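Local coordinates for protein PrimPol AEP domain (PP-N190) (Cyanophage S-2L, PDB 6ZP9) that probably synthesises primers and extends DNA as the archaeo-eukaryotic primase domain of a cyanophage primase-polymerase, in a phage whose DNA carries 2-aminoadenine in place of adenine, at residues Q18-L23 and K28-T33; W127-P132 and G189-V194; Q115-T118 and S122-H125; Y35-P40 and Q59-Q64; L141-I146 and T154-S159. All coordinates share one frame; numbering follows the deposited sequence.

Interaction 1 (Q18-L23 and K28-T33); sequences QILLHL and KDIATT
Leu23 lays its CD2 methyl over the backbone and branch point of Ile30, 3.7 Å from Ile30 CB. It carries most of the buried area on the helix side. Leu23 CG is also 3.9 Å from Thr33 OG1, and these two side chains meet tip to tip. One turn earlier, Leu20 CD2 touches Ile30 CD1 at 4.0 Å. Ile30 CG1 lies anti to the backbone N (chi1 -171°), which carries CD1 back toward the helix and lets one side chain meet both leucines.

The helix runs into a loop that folds back on it before strand 34-38. A backbone bond from Lys28 N to Leu23 O, 2.9 Å long and nearly straight at 167°, closes the return. In the loop, Asp29 OD1 accepts from Ala31 N in an Asx turn. Asp29 O takes two donors, Thr32 N and the hydroxyl Thr33 OG1, from opposite faces of its plane. Thr33 OG1 is 2.8 Å from Asp29 O, so the hydroxyl next to Leu23 is already paired. The bent Lys28 chain leaves the contact, and its NZ forms a salt bridge with Asp74.

The chemistry is therefore divided. Apolar carbons make most of the side-chain contact. Lys28 N ties the loop to Leu23 of the helix, and the Asp29 and Thr33 bonds stay inside the loop.

Interaction 2 (W127-P132 and G189-V194); sequences WVFHSP and GQMLQV
Met191 of helix 188-194 packs against Trp127 and Phe129 of strand 123-129, and the contact is apolar. Met191 CE sits 3.9 Å from Trp127 CB and 4.1 Å from Trp127 CD1, so the methyl lies against the root of the indole. Met191 CB is 4.0 Å from Phe129 CE1 and comes at the edge of that ring, near the ring plane. Met191 crosses both aromatic side chains at about a right angle. Its chain leaves with CG anti to the backbone N (chi1 -173°) and then bends at chi2 and chi3. The bends bring the methyl beside Trp127 while CB stays with Phe129.

Here the C-terminal helix packs on one face of the antiparallel sheet that contains strands 85-90, 123-129 and 114-117. Ile88 of strand 85-90 touches Met191 and both aromatic residues. Leu141 and Leu145 of helix 135-149 pack against Phe129 and Trp127 respectively. The Trp127 ring also meets Tyr186 edge-to-face.

Polar bonds lie around this apolar patch. Trp127 NE1 donates a hydrogen bond to Pro110 O. Further along, His130 ND1 and Ser131 OG are 2.7 Å apart in a hydrogen bond at the edge of the imidazole. His130 NE2 pairs with Asp187 OD1, just before the helix.

Interaction 3 (Q115-T118 and S122-H125); sequences QLRT and SIHH
Gln115 and His125 both set CG anti to the carbonyl carbon (chi1 -60° and -44°), and the extended glutamine chain brings its amide to the imidazole. They are neighbours in the antiparallel hairpin of strands 114-117 and 123-129, where they form a non-hydrogen-bonded pair. Gln115 NE2 donates to His125 ND1 over 2.9 Å. The acceptor lies in the amide plane, and the ring is turned by 44° from it. NE2 also bonds Val101 O, and OE1 takes a bond from Asn180, so the amide is held at both ends.

Leu116 and His124 are the hydrogen-bonded pair. Leu116 N reaches His124 O at 2.9 Å and His124 N reaches Leu116 O at 3.0 Å, both in the carbonyl plane. Leu116 CB and His124 CB meet at 4.0 Å on the sheet face opposite Gln115 and His125.

At the turn, one water joins Thr118 OG1 to Ser122 N, and OG1 also bonds Gly120 N. The His124 ring has a weak hydrogen bond from NE2 to Glu91. The Thr118 CG2 methyl stands over the centre of this ring in a CH-pi contact, 3.6 Å from the centroid.

Interaction 4 (Y35-P40 and Q59-Q64); sequences YRAIWP and QDAVTQ
Ala61 CB packs against Ala37 CB and the edge of the Tyr35 ring. Ala61 CB is 3.8 Å from Ala37 CB and 3.4 Å from Tyr35 OH. Tyr35 has CG anti to the backbone N (chi1 180°), which sends the ring out from the strand toward the helix. The Ala61 methyl then meets the ring at its edge, in plane, beside CE2 and OH. The phenol oxygen has a polar partner of its own in Ser68 OG. The two alanines bring the backbones close, with Ala37 CA and Ala61 CA 6.5 Å apart.

Trp39 follows the strand and also has CG anti to the backbone N (chi1 -168°). Its six-membered ring reaches the last turn of the helix, where Gln64 O lies in the ring plane, 3.4 Å from both Trp39 CZ3 and Trp39 CH2. These edge carbons carry slightly positive hydrogens, which suits a carbonyl oxygen. Pro40 CD covers part of one face of the indole. Trp39 NE1 bonds Asp44 OD2, which helps fix the rotation of the ring, and the ring of Phe66 meets the Trp39 indole edge-to-face.

Helix 55-64 thus packs on antiparallel strands 49-52, 34-38 and 67-71. Trp49 of the outer strand touches Asp60, Ala61 and Gln64, while Val62 rests on Ser68 of strand 67-71.

Interaction 5 (L141-I146 and T154-S159); sequences LQARLI and TNRNPS
Gln142 reaches from helix 135-149 to the loop backbone and gives an N-H to Asn155 O. Gln142 NE2 is 2.9 Å from Asn155 O, with an angle of 148° at the hydrogen. The donor is tilted somewhat from the carbonyl plane. Ile146, one turn on, touches the same carbonyl, with its CD1 methyl 3.7 Å from Asn155 O. Ile146 CD1 also lies 3.8 Å from Arg156 CB and covers one face of the Arg156 guanidinium. The two side chains cross at about a right angle. Ala143 completes the first shell, its CB 3.6 Å from Arg156 NH1.

Several things set these groups in place. Gln142 has CG anti to the backbone N (chi1 -178°) and a bend at chi2, which turns the amide toward the loop. Its OE1 accepts from Phe89 N of strand 85-90, so both ends of the amide are bonded. Arg156 folds back over the helix through a bend at chi3. A water in the guanidinium plane accepts from Arg156 NH1 and donates to Ala143 O, while NH2 bonds Thr153 O. Asn155 is the centre of an inverse gamma turn, and its ND2 bonds Glu91 OE2.

The contact ties helix 135-149 to the loop that leads into strand 161-163. One direct hydrogen bond and one water bridge supply the polar links. The charged arginine is met in two ways: aliphatic carbon lies over one face of its guanidinium, while NH1 and NH2 bond a water and a backbone carbonyl.

Interaction 1 comes first along the chain, then 4, then 3, then 2, with interaction 5 nested in the loop closed by interaction 2. Interactions 1 and 4 lie about 17 Å apart between centres. Strand 34-38, used by interaction 4, directly follows the loop of interaction 1. Interactions 3 and 2 share strand 123-129, with centres about 20 Å apart. Interactions 5 and 2 touch where helix 135-149 meets Phe129, Trp127 and Leu192. Interactions 4 and 2 are about 32 Å apart, on opposite sides of the chain's centre. Interactions 1 and 4 thus lie by the N-terminal sheet, and 2 and 3 in the second sheet with 5 beside 2. His22 packing on Leu116 links the two groups.

Interaction 1 (Q18-L23 and K28-T33)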
# COMPACT_ATOMS: atom_id res chain seq x y z
N GLN A 18 3.72 13.90 -1.51
CA GLN A 18 3.44 12.65 -0.83
C GLN A 18 3.28 11.50 -1.83
O GLN A 18 3.74 10.38 -1.57
CB GLN A 18 2.20 12.81 0.03
CG GLN A 18 2.51 13.52 1.34
CD GLN A 18 3.18 12.59 2.35
OE1 GLN A 18 2.61 11.57 2.74
NE2 GLN A 18 4.40 12.94 2.76
N ILE A 19 2.65 11.76 -2.98
CA ILE A 19 2.54 10.73 -4.01
C ILE A 19 3.93 10.26 -4.44
O ILE A 19 4.22 9.05 -4.49
CB ILE A 19 1.73 11.24 -5.21
CG1 ILE A 19 0.26 11.39 -4.83
CG2 ILE A 19 1.89 10.28 -6.40
CD1 ILE A 19 -0.63 11.78 -6.01
N LEU A 20 4.81 11.20 -4.78
CA LEU A 20 6.15 10.81 -5.24
C LEU A 20 6.93 10.13 -4.13
O LEU A 20 7.70 9.20 -4.39
CB LEU A 20 6.90 12.03 -5.77
CG LEU A 20 6.31 12.53 -7.09
CD1 LEU A 20 7.01 13.80 -7.52
CD2 LEU A 20 6.40 11.47 -8.19
N LEU A 21 6.73 10.55 -2.87
CA LEU A 21 7.40 9.90 -1.75
C LEU A 21 6.93 8.45 -1.60
O LEU A 21 7.75 7.56 -1.35
CB LEU A 21 7.17 10.68 -0.46
CG LEU A 21 7.76 10.04 0.80
CD1 LEU A 21 9.28 9.99 0.76
CD2 LEU A 21 7.28 10.75 2.06
N HIS A 22 5.63 8.21 -1.73
CA HIS A 22 5.10 6.85 -1.69
C HIS A 22 5.78 5.98 -2.74
O HIS A 22 6.25 4.87 -2.44
CB HIS A 22 3.58 6.88 -1.91
CG HIS A 22 2.87 5.66 -1.40
ND1 HIS A 22 1.50 5.63 -1.23
CD2 HIS A 22 3.32 4.44 -1.04
CE1 HIS A 22 1.13 4.44 -0.78
NE2 HIS A 22 2.22 3.70 -0.66
N LEU A 23 5.85 6.47 -3.98
CA LEU A 23 6.51 5.73 -5.06
C LEU A 23 7.99 5.54 -4.78
O LEU A 23 8.54 4.46 -5.03
CB LEU A 23 6.32 6.47 -6.39
CG LEU A 23 5.13 6.07 -7.28
CD1 LEU A 23 3.86 6.07 -6.47
CD2 LEU A 23 4.99 7.04 -8.43
N LYS A 28 9.59 2.36 -6.81
CA LYS A 28 8.80 2.22 -8.03
C LYS A 28 9.13 3.33 -9.03
O LYS A 28 9.79 4.33 -8.72
CB LYS A 28 7.31 2.22 -7.71
CG LYS A 28 6.83 0.92 -7.11
CD LYS A 28 5.36 1.03 -6.69
CE LYS A 28 4.45 0.98 -7.91
NZ LYS A 28 4.41 -0.37 -8.56
N ASP A 29 8.66 3.13 -10.25
CA ASP A 29 8.89 4.02 -11.38
C ASP A 29 7.54 4.61 -11.75
O ASP A 29 6.61 3.87 -12.07
CB ASP A 29 9.49 3.22 -12.54
CG ASP A 29 9.81 4.07 -13.77
OD1 ASP A 29 9.37 5.23 -13.86
OD2 ASP A 29 10.51 3.55 -14.67
N ILE A 30 7.43 5.94 -11.70
CA ILE A 30 6.12 6.54 -11.97
C ILE A 30 5.62 6.15 -13.36
O ILE A 30 4.41 5.95 -13.55
CB ILE A 30 6.15 8.07 -11.79
CG1 ILE A 30 4.71 8.59 -11.86
CG2 ILE A 30 7.02 8.73 -12.87
CD1 ILE A 30 4.53 10.00 -11.38
N ALA A 31 6.52 5.98 -14.33
CA ALA A 31 6.12 5.63 -15.69
C ALA A 31 5.40 4.29 -15.79
O ALA A 31 4.67 4.06 -16.76
CB ALA A 31 7.34 5.62 -16.61
N THR A 32 5.62 3.38 -14.84
CA THR A 32 4.99 2.07 -14.90
C THR A 32 4.04 1.83 -13.73
O THR A 32 3.56 0.70 -13.55
CB THR A 32 6.05 0.96 -14.93
OG1 THR A 32 6.89 1.08 -13.79
CG2 THR A 32 6.93 1.08 -16.18
N THR A 33 3.74 2.86 -12.95
CA THR A 33 2.88 2.70 -11.78
C THR A 33 1.41 2.75 -12.19
O THR A 33 1.00 3.60 -12.98
CB THR A 33 3.19 3.78 -10.74
OG1 THR A 33 4.52 3.57 -10.23
CG2 THR A 33 2.20 3.74 -9.58

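Interaction 2 (W127-P132 and G189-V194)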
# COMPACT_ATOMS: atom_id res chain seq x y z
N TRP A 127 7.19 -3.08 4.55
CA TRP A 127 8.57 -3.52 4.69
C TRP A 127 9.15 -3.63 3.28
O TRP A 127 8.72 -4.49 2.49
CB TRP A 127 8.66 -4.85 5.44
CG TRP A 127 8.24 -4.80 6.90
CD1 TRP A 127 9.07 -4.74 7.99
CD2 TRP A 127 6.91 -4.85 7.41
NE1 TRP A 127 8.32 -4.73 9.15
CE2 TRP A 127 7.00 -4.81 8.82
CE3 TRP A 127 5.64 -4.93 6.82
CZ2 TRP A 127 5.87 -4.82 9.65
CZ3 TRP A 127 4.52 -4.94 7.65
CH2 TRP A 127 4.64 -4.90 9.05
N VAL A 128 10.10 -2.76 2.95
CA VAL A 128 10.63 -2.64 1.59
C VAL A 128 11.92 -3.43 1.47
O VAL A 128 12.78 -3.36 2.35
CB VAL A 128 10.85 -1.16 1.22
CG1 VAL A 128 11.38 -1.05 -0.21
CG2 VAL A 128 9.56 -0.38 1.39
N PHE A 129 12.06 -4.18 0.38
CA PHE A 129 13.25 -4.99 0.15
C PHE A 129 14.27 -4.23 -0.69
O PHE A 129 13.95 -3.27 -1.39
CB PHE A 129 12.88 -6.31 -0.53
CG PHE A 129 11.93 -7.14 0.26
CD1 PHE A 129 12.37 -7.83 1.39
CD2 PHE A 129 10.60 -7.24 -0.10
CE1 PHE A 129 11.50 -8.60 2.13
CE2 PHE A 129 9.72 -8.01 0.63
CZ PHE A 129 10.17 -8.69 1.76
N HIS A 130 15.53 -4.69 -0.62
CA HIS A 130 16.59 -4.05 -1.39
C HIS A 130 16.48 -4.33 -2.89
O HIS A 130 16.99 -3.54 -3.70
CB HIS A 130 17.97 -4.48 -0.85
CG HIS A 130 18.22 -5.95 -0.88
ND1 HIS A 130 18.35 -6.67 -2.06
CD2 HIS A 130 18.41 -6.85 0.12
CE1 HIS A 130 18.58 -7.94 -1.78
NE2 HIS A 130 18.63 -8.08 -0.47
N SER A 131 15.81 -5.41 -3.28
CA SER A 131 15.63 -5.79 -4.67
C SER A 131 14.21 -6.28 -4.89
O SER A 131 13.55 -6.71 -3.93
CB SER A 131 16.63 -6.89 -5.08
OG SER A 131 17.96 -6.53 -4.72
N PRO A 132 13.71 -6.24 -6.12
CA PRO A 132 12.37 -6.77 -6.39
C PRO A 132 12.32 -8.26 -6.09
O PRO A 132 13.29 -8.98 -6.31
CB PRO A 132 12.16 -6.49 -7.88
CG PRO A 132 13.15 -5.42 -8.22
CD PRO A 132 14.34 -5.73 -7.35
N GLY A 189 15.36 -13.19 2.09
CA GLY A 189 15.76 -14.42 2.75
C GLY A 189 15.79 -14.28 4.26
O GLY A 189 15.34 -15.17 4.98
N GLN A 190 16.33 -13.17 4.75
CA GLN A 190 16.28 -12.90 6.18
C GLN A 190 14.85 -12.80 6.66
O GLN A 190 14.50 -13.29 7.74
CB GLN A 190 17.06 -11.62 6.51
CG GLN A 190 18.53 -11.70 6.14
CD GLN A 190 19.34 -10.57 6.74
OE1 GLN A 190 19.15 -9.40 6.41
NE2 GLN A 190 20.26 -10.91 7.64
N MET A 191 13.98 -12.17 5.86
CA MET A 191 12.59 -12.02 6.25
C MET A 191 11.89 -13.37 6.34
O MET A 191 11.04 -13.60 7.21
CB MET A 191 11.87 -11.09 5.26
CG MET A 191 10.46 -10.73 5.66
SD MET A 191 10.42 -9.69 7.14
CE MET A 191 10.71 -8.08 6.38
N LEU A 192 12.26 -14.30 5.45
CA LEU A 192 11.67 -15.63 5.48
C LEU A 192 12.00 -16.36 6.78
O LEU A 192 11.20 -17.17 7.26
CB LEU A 192 12.14 -16.44 4.27
CG LEU A 192 11.36 -17.71 3.94
CD1 LEU A 192 9.87 -17.41 3.78
CD2 LEU A 192 11.92 -18.32 2.67
N GLN A 193 13.15 -16.07 7.38
CA GLN A 193 13.53 -16.72 8.63
C GLN A 193 12.78 -16.16 9.83
O GLN A 193 12.44 -16.91 10.75
CB GLN A 193 15.03 -16.57 8.87
CG GLN A 193 15.88 -17.19 7.80
CD GLN A 193 17.29 -17.35 8.26
OE1 GLN A 193 17.65 -18.36 8.87
NE2 GLN A 193 18.11 -16.33 8.02
N VAL A 194 12.52 -14.85 9.86
CA VAL A 194 11.84 -14.25 11.00
C VAL A 194 10.32 -14.43 10.94
O VAL A 194 9.66 -14.40 11.98
CB VAL A 194 12.21 -12.76 11.12
CG1 VAL A 194 13.69 -12.58 10.90
CG2 VAL A 194 11.43 -11.92 10.12

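Interaction 3 (Q115-T118 and S122-H125)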
# COMPACT_ATOMS: atom_id res chain seq x y z
N GLN A 115 5.27 3.72 7.38
CA GLN A 115 3.87 3.52 7.69
C GLN A 115 3.06 4.59 7.00
O GLN A 115 3.59 5.60 6.52
CB GLN A 115 3.63 3.52 9.22
CG GLN A 115 4.42 2.43 9.93
CD GLN A 115 4.23 2.42 11.42
OE1 GLN A 115 4.70 3.33 12.12
NE2 GLN A 115 3.56 1.39 11.94
N LEU A 116 1.75 4.36 6.91
CA LEU A 116 0.87 5.26 6.19
C LEU A 116 -0.42 5.45 6.97
O LEU A 116 -1.06 4.46 7.35
CB LEU A 116 0.58 4.75 4.78
CG LEU A 116 -0.15 5.76 3.90
CD1 LEU A 116 0.47 5.80 2.52
CD2 LEU A 116 -1.62 5.39 3.81
N ARG A 117 -0.76 6.70 7.20
CA ARG A 117 -2.05 7.04 7.80
C ARG A 117 -3.04 7.28 6.67
O ARG A 117 -2.81 8.14 5.83
CB ARG A 117 -1.89 8.31 8.69
CG ARG A 117 -2.95 8.53 9.76
CD ARG A 117 -2.31 8.76 11.13
NE ARG A 117 -1.12 9.60 11.05
CZ ARG A 117 -0.08 9.54 11.89
NH1 ARG A 117 0.96 10.36 11.71
NH2 ARG A 117 -0.07 8.69 12.91
N THR A 118 -4.11 6.53 6.62
CA THR A 118 -5.02 6.60 5.48
C THR A 118 -6.09 7.66 5.62
O THR A 118 -6.64 8.10 4.60
CB THR A 118 -5.73 5.27 5.26
OG1 THR A 118 -6.59 5.01 6.39
CG2 THR A 118 -4.73 4.13 5.10
N SER A 122 -7.53 2.16 9.53
CA SER A 122 -6.35 1.31 9.59
C SER A 122 -5.08 2.08 9.26
O SER A 122 -5.08 2.96 8.40
CB SER A 122 -6.46 0.14 8.57
OG SER A 122 -7.55 -0.70 8.88
N ILE A 123 -4.02 1.75 9.97
CA ILE A 123 -2.66 2.11 9.60
C ILE A 123 -2.16 1.07 8.60
O ILE A 123 -2.46 -0.13 8.73
CB ILE A 123 -1.76 2.15 10.85
CG1 ILE A 123 -2.29 3.16 11.88
CG2 ILE A 123 -0.28 2.38 10.48
CD1 ILE A 123 -2.30 4.62 11.41
N HIS A 124 -1.39 1.52 7.61
CA HIS A 124 -0.75 0.62 6.66
C HIS A 124 0.74 0.51 6.99
O HIS A 124 1.40 1.53 7.22
CB HIS A 124 -0.95 1.11 5.23
CG HIS A 124 -2.36 0.97 4.74
ND1 HIS A 124 -2.75 1.26 3.45
CD2 HIS A 124 -3.48 0.56 5.38
CE1 HIS A 124 -4.04 1.04 3.31
NE2 HIS A 124 -4.51 0.61 4.47
N HIS A 125 1.25 -0.72 7.03
CA HIS A 125 2.64 -1.00 7.36
C HIS A 125 3.34 -1.58 6.14
O HIS A 125 2.81 -2.50 5.51
CB HIS A 125 2.75 -1.98 8.53
CG HIS A 125 1.81 -1.67 9.65
ND1 HIS A 125 2.18 -0.91 10.74
CD2 HIS A 125 0.52 -2.01 9.85
CE1 HIS A 125 1.16 -0.79 11.56
NE2 HIS A 125 0.13 -1.45 11.05
O HOH W 1 -7.90 2.56 6.46

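Interaction 4 (Y35-P40 and Q59-Q64)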
# COMPACT_ATOMS: atom_id res chain seq x y z
N TYR A 35 -2.55 3.22 -11.33
CA TYR A 35 -3.48 3.92 -10.47
C TYR A 35 -4.85 3.25 -10.53
O TYR A 35 -5.28 2.81 -11.60
CB TYR A 35 -3.59 5.38 -10.92
CG TYR A 35 -4.52 6.27 -10.14
CD1 TYR A 35 -4.31 6.54 -8.79
CD2 TYR A 35 -5.60 6.91 -10.78
CE1 TYR A 35 -5.15 7.38 -8.08
CE2 TYR A 35 -6.45 7.76 -10.07
CZ TYR A 35 -6.22 8.00 -8.72
OH TYR A 35 -7.04 8.84 -8.01
N ARG A 36 -5.51 3.15 -9.39
CA ARG A 36 -6.89 2.68 -9.34
C ARG A 36 -7.70 3.69 -8.55
O ARG A 36 -7.37 3.99 -7.40
CB ARG A 36 -7.01 1.28 -8.71
CG ARG A 36 -8.38 0.63 -8.96
CD ARG A 36 -8.42 -0.86 -8.64
NE ARG A 36 -9.75 -1.29 -8.20
CZ ARG A 36 -10.62 -1.99 -8.93
NH1 ARG A 36 -11.81 -2.29 -8.42
NH2 ARG A 36 -10.31 -2.38 -10.16
N ALA A 37 -8.74 4.24 -9.16
CA ALA A 37 -9.66 5.13 -8.49
C ALA A 37 -10.93 4.34 -8.18
O ALA A 37 -11.54 3.77 -9.09
CB ALA A 37 -9.96 6.36 -9.35
N ILE A 38 -11.30 4.28 -6.91
CA ILE A 38 -12.44 3.48 -6.46
C ILE A 38 -13.48 4.41 -5.84
O ILE A 38 -13.14 5.25 -5.01
CB ILE A 38 -12.02 2.39 -5.46
CG1 ILE A 38 -10.87 1.56 -6.03
CG2 ILE A 38 -13.22 1.51 -5.11
CD1 ILE A 38 -10.44 0.44 -5.13
N TRP A 39 -14.74 4.24 -6.25
CA TRP A 39 -15.80 5.09 -5.73
C TRP A 39 -16.12 4.73 -4.28
O TRP A 39 -16.21 3.55 -3.94
CB TRP A 39 -17.05 4.94 -6.61
CG TRP A 39 -18.09 5.96 -6.32
CD1 TRP A 39 -19.31 5.76 -5.74
CD2 TRP A 39 -18.00 7.37 -6.60
NE1 TRP A 39 -19.99 6.96 -5.63
CE2 TRP A 39 -19.21 7.95 -6.16
CE3 TRP A 39 -17.02 8.18 -7.17
CZ2 TRP A 39 -19.46 9.32 -6.27
CZ3 TRP A 39 -17.28 9.54 -7.29
CH2 TRP A 39 -18.49 10.10 -6.85
N PRO A 40 -16.28 5.72 -3.40
CA PRO A 40 -16.40 5.41 -1.97
C PRO A 40 -17.68 4.68 -1.59
O PRO A 40 -17.69 4.03 -0.54
CB PRO A 40 -16.33 6.78 -1.30
CG PRO A 40 -15.70 7.67 -2.29
CD PRO A 40 -16.13 7.16 -3.63
N GLN A 59 -5.83 14.32 -10.40
CA GLN A 59 -6.60 15.55 -10.23
C GLN A 59 -8.07 15.33 -10.57
O GLN A 59 -8.96 15.75 -9.82
CB GLN A 59 -6.00 16.66 -11.10
CG GLN A 59 -6.76 17.97 -11.03
CD GLN A 59 -6.57 18.67 -9.70
OE1 GLN A 59 -5.61 18.40 -8.96
NE2 GLN A 59 -7.47 19.58 -9.38
N ASP A 60 -8.33 14.66 -11.70
CA ASP A 60 -9.70 14.42 -12.16
C ASP A 60 -10.44 13.45 -11.24
O ASP A 60 -11.61 13.67 -10.91
CB ASP A 60 -9.67 13.88 -13.58
CG ASP A 60 -11.02 13.94 -14.26
OD1 ASP A 60 -11.87 14.76 -13.84
OD2 ASP A 60 -11.25 13.17 -15.22
N ALA A 61 -9.78 12.36 -10.83
CA ALA A 61 -10.45 11.38 -9.97
C ALA A 61 -10.77 11.97 -8.60
O ALA A 61 -11.87 11.75 -8.07
CB ALA A 61 -9.57 10.13 -9.83
N VAL A 62 -9.84 12.72 -8.00
CA VAL A 62 -10.06 13.26 -6.66
C VAL A 62 -11.19 14.28 -6.67
O VAL A 62 -12.09 14.24 -5.83
CB VAL A 62 -8.77 13.86 -6.09
CG1 VAL A 62 -9.06 14.63 -4.81
CG2 VAL A 62 -7.73 12.75 -5.84
N THR A 63 -11.16 15.22 -7.62
CA THR A 63 -12.23 16.22 -7.65
C THR A 63 -13.59 15.59 -7.98
O THR A 63 -14.62 16.10 -7.53
CB THR A 63 -11.92 17.33 -8.65
OG1 THR A 63 -11.83 16.78 -9.97
CG2 THR A 63 -10.62 18.02 -8.31
N GLN A 64 -13.62 14.50 -8.78
CA GLN A 64 -14.88 13.81 -9.04
C GLN A 64 -15.40 13.07 -7.82
O GLN A 64 -16.61 12.83 -7.72
CB GLN A 64 -14.74 12.86 -10.20
CG GLN A 64 -15.00 13.51 -11.54
CD GLN A 64 -15.01 12.50 -12.67
OE1 GLN A 64 -15.74 11.50 -12.64
NE2 GLN A 64 -14.17 12.74 -13.68

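Interaction 5 (L141-I146 and T154-S159)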
# COMPACT_ATOMS: atom_id res chain seq x y z
N LEU A 141 6.00 -14.85 1.58
CA LEU A 141 6.32 -13.86 2.61
C LEU A 141 5.08 -13.10 3.05
O LEU A 141 4.89 -12.86 4.25
CB LEU A 141 7.37 -12.88 2.08
CG LEU A 141 8.80 -13.38 1.93
CD1 LEU A 141 9.64 -12.39 1.12
CD2 LEU A 141 9.43 -13.65 3.28
N GLN A 142 4.24 -12.69 2.10
CA GLN A 142 3.06 -11.90 2.43
C GLN A 142 2.08 -12.72 3.24
O GLN A 142 1.47 -12.22 4.20
CB GLN A 142 2.42 -11.36 1.15
CG GLN A 142 1.19 -10.47 1.35
CD GLN A 142 1.54 -9.00 1.54
OE1 GLN A 142 2.63 -8.67 1.98
NE2 GLN A 142 0.61 -8.13 1.20
N ALA A 143 1.92 -14.00 2.90
CA ALA A 143 1.02 -14.87 3.65
C ALA A 143 1.53 -15.07 5.07
O ALA A 143 0.74 -15.05 6.03
CB ALA A 143 0.87 -16.21 2.93
N ARG A 144 2.84 -15.26 5.23
CA ARG A 144 3.40 -15.43 6.56
C ARG A 144 3.25 -14.16 7.39
O ARG A 144 3.00 -14.23 8.60
CB ARG A 144 4.86 -15.84 6.47
CG ARG A 144 5.04 -17.21 5.86
CD ARG A 144 6.47 -17.66 6.06
NE ARG A 144 6.77 -18.90 5.35
CZ ARG A 144 7.83 -19.66 5.59
NH1 ARG A 144 8.70 -19.30 6.54
NH2 ARG A 144 8.03 -20.77 4.89
N LEU A 145 3.43 -13.00 6.75
CA LEU A 145 3.25 -11.73 7.46
C LEU A 145 1.82 -11.60 7.97
O LEU A 145 1.58 -11.23 9.12
CB LEU A 145 3.61 -10.57 6.53
CG LEU A 145 3.27 -9.17 7.05
CD1 LEU A 145 4.18 -8.78 8.20
CD2 LEU A 145 3.34 -8.13 5.92
N ILE A 146 0.84 -11.91 7.11
CA ILE A 146 -0.56 -11.83 7.50
C ILE A 146 -0.84 -12.75 8.69
O ILE A 146 -1.52 -12.36 9.65
CB ILE A 146 -1.47 -12.18 6.31
CG1 ILE A 146 -1.39 -11.07 5.24
CG2 ILE A 146 -2.91 -12.42 6.78
CD1 ILE A 146 -1.96 -11.46 3.89
N THR A 154 -7.40 -10.24 3.34
CA THR A 154 -7.77 -9.89 1.97
C THR A 154 -6.55 -9.49 1.14
O THR A 154 -6.48 -9.79 -0.06
CB THR A 154 -8.78 -8.75 2.00
OG1 THR A 154 -10.04 -9.23 2.48
CG2 THR A 154 -8.97 -8.15 0.61
N ASN A 155 -5.59 -8.80 1.75
CA ASN A 155 -4.48 -8.16 1.03
C ASN A 155 -3.34 -9.16 0.77
O ASN A 155 -2.21 -8.97 1.23
CB ASN A 155 -3.97 -6.95 1.80
CG ASN A 155 -5.07 -5.97 2.15
OD1 ASN A 155 -5.96 -5.67 1.34
ND2 ASN A 155 -5.02 -5.45 3.37
N ARG A 156 -3.63 -10.19 0.04
CA ARG A 156 -2.65 -11.20 -0.17
C ARG A 156 -2.19 -11.48 -1.60
O ARG A 156 -1.30 -12.26 -1.77
CB ARG A 156 -3.20 -12.51 0.42
CG ARG A 156 -4.36 -13.08 -0.31
CD ARG A 156 -5.00 -14.26 0.42
NE ARG A 156 -3.98 -15.08 1.07
CZ ARG A 156 -3.70 -15.19 2.38
NH1 ARG A 156 -2.74 -16.03 2.76
NH2 ARG A 156 -4.36 -14.53 3.29
N ASN A 157 -2.81 -10.88 -2.59
CA ASN A 157 -2.54 -11.19 -3.99
C ASN A 157 -1.55 -10.19 -4.58
O ASN A 157 -1.47 -9.04 -4.14
CB ASN A 157 -3.83 -11.16 -4.80
CG ASN A 157 -4.54 -9.84 -4.69
OD1 ASN A 157 -4.84 -9.38 -3.59
ND2 ASN A 157 -4.81 -9.21 -5.84
N PRO A 158 -0.77 -10.59 -5.59
CA PRO A 158 0.33 -9.71 -6.04
C PRO A 158 -0.13 -8.41 -6.71
O PRO A 158 0.65 -7.46 -6.72
CB PRO A 158 1.12 -10.59 -7.02
CG PRO A 158 0.21 -11.73 -7.36
CD PRO A 158 -0.70 -11.93 -6.19
N SER A 159 -1.35 -8.33 -7.24
CA SER A 159 -1.83 -7.06 -7.79
C SER A 159 -2.65 -6.25 -6.79
O SER A 159 -3.38 -5.34 -7.20
CB SER A 159 -2.63 -7.30 -9.07
OG SER A 159 -3.82 -8.02 -8.81
O HOH W 2 -1.82 -16.25 5.80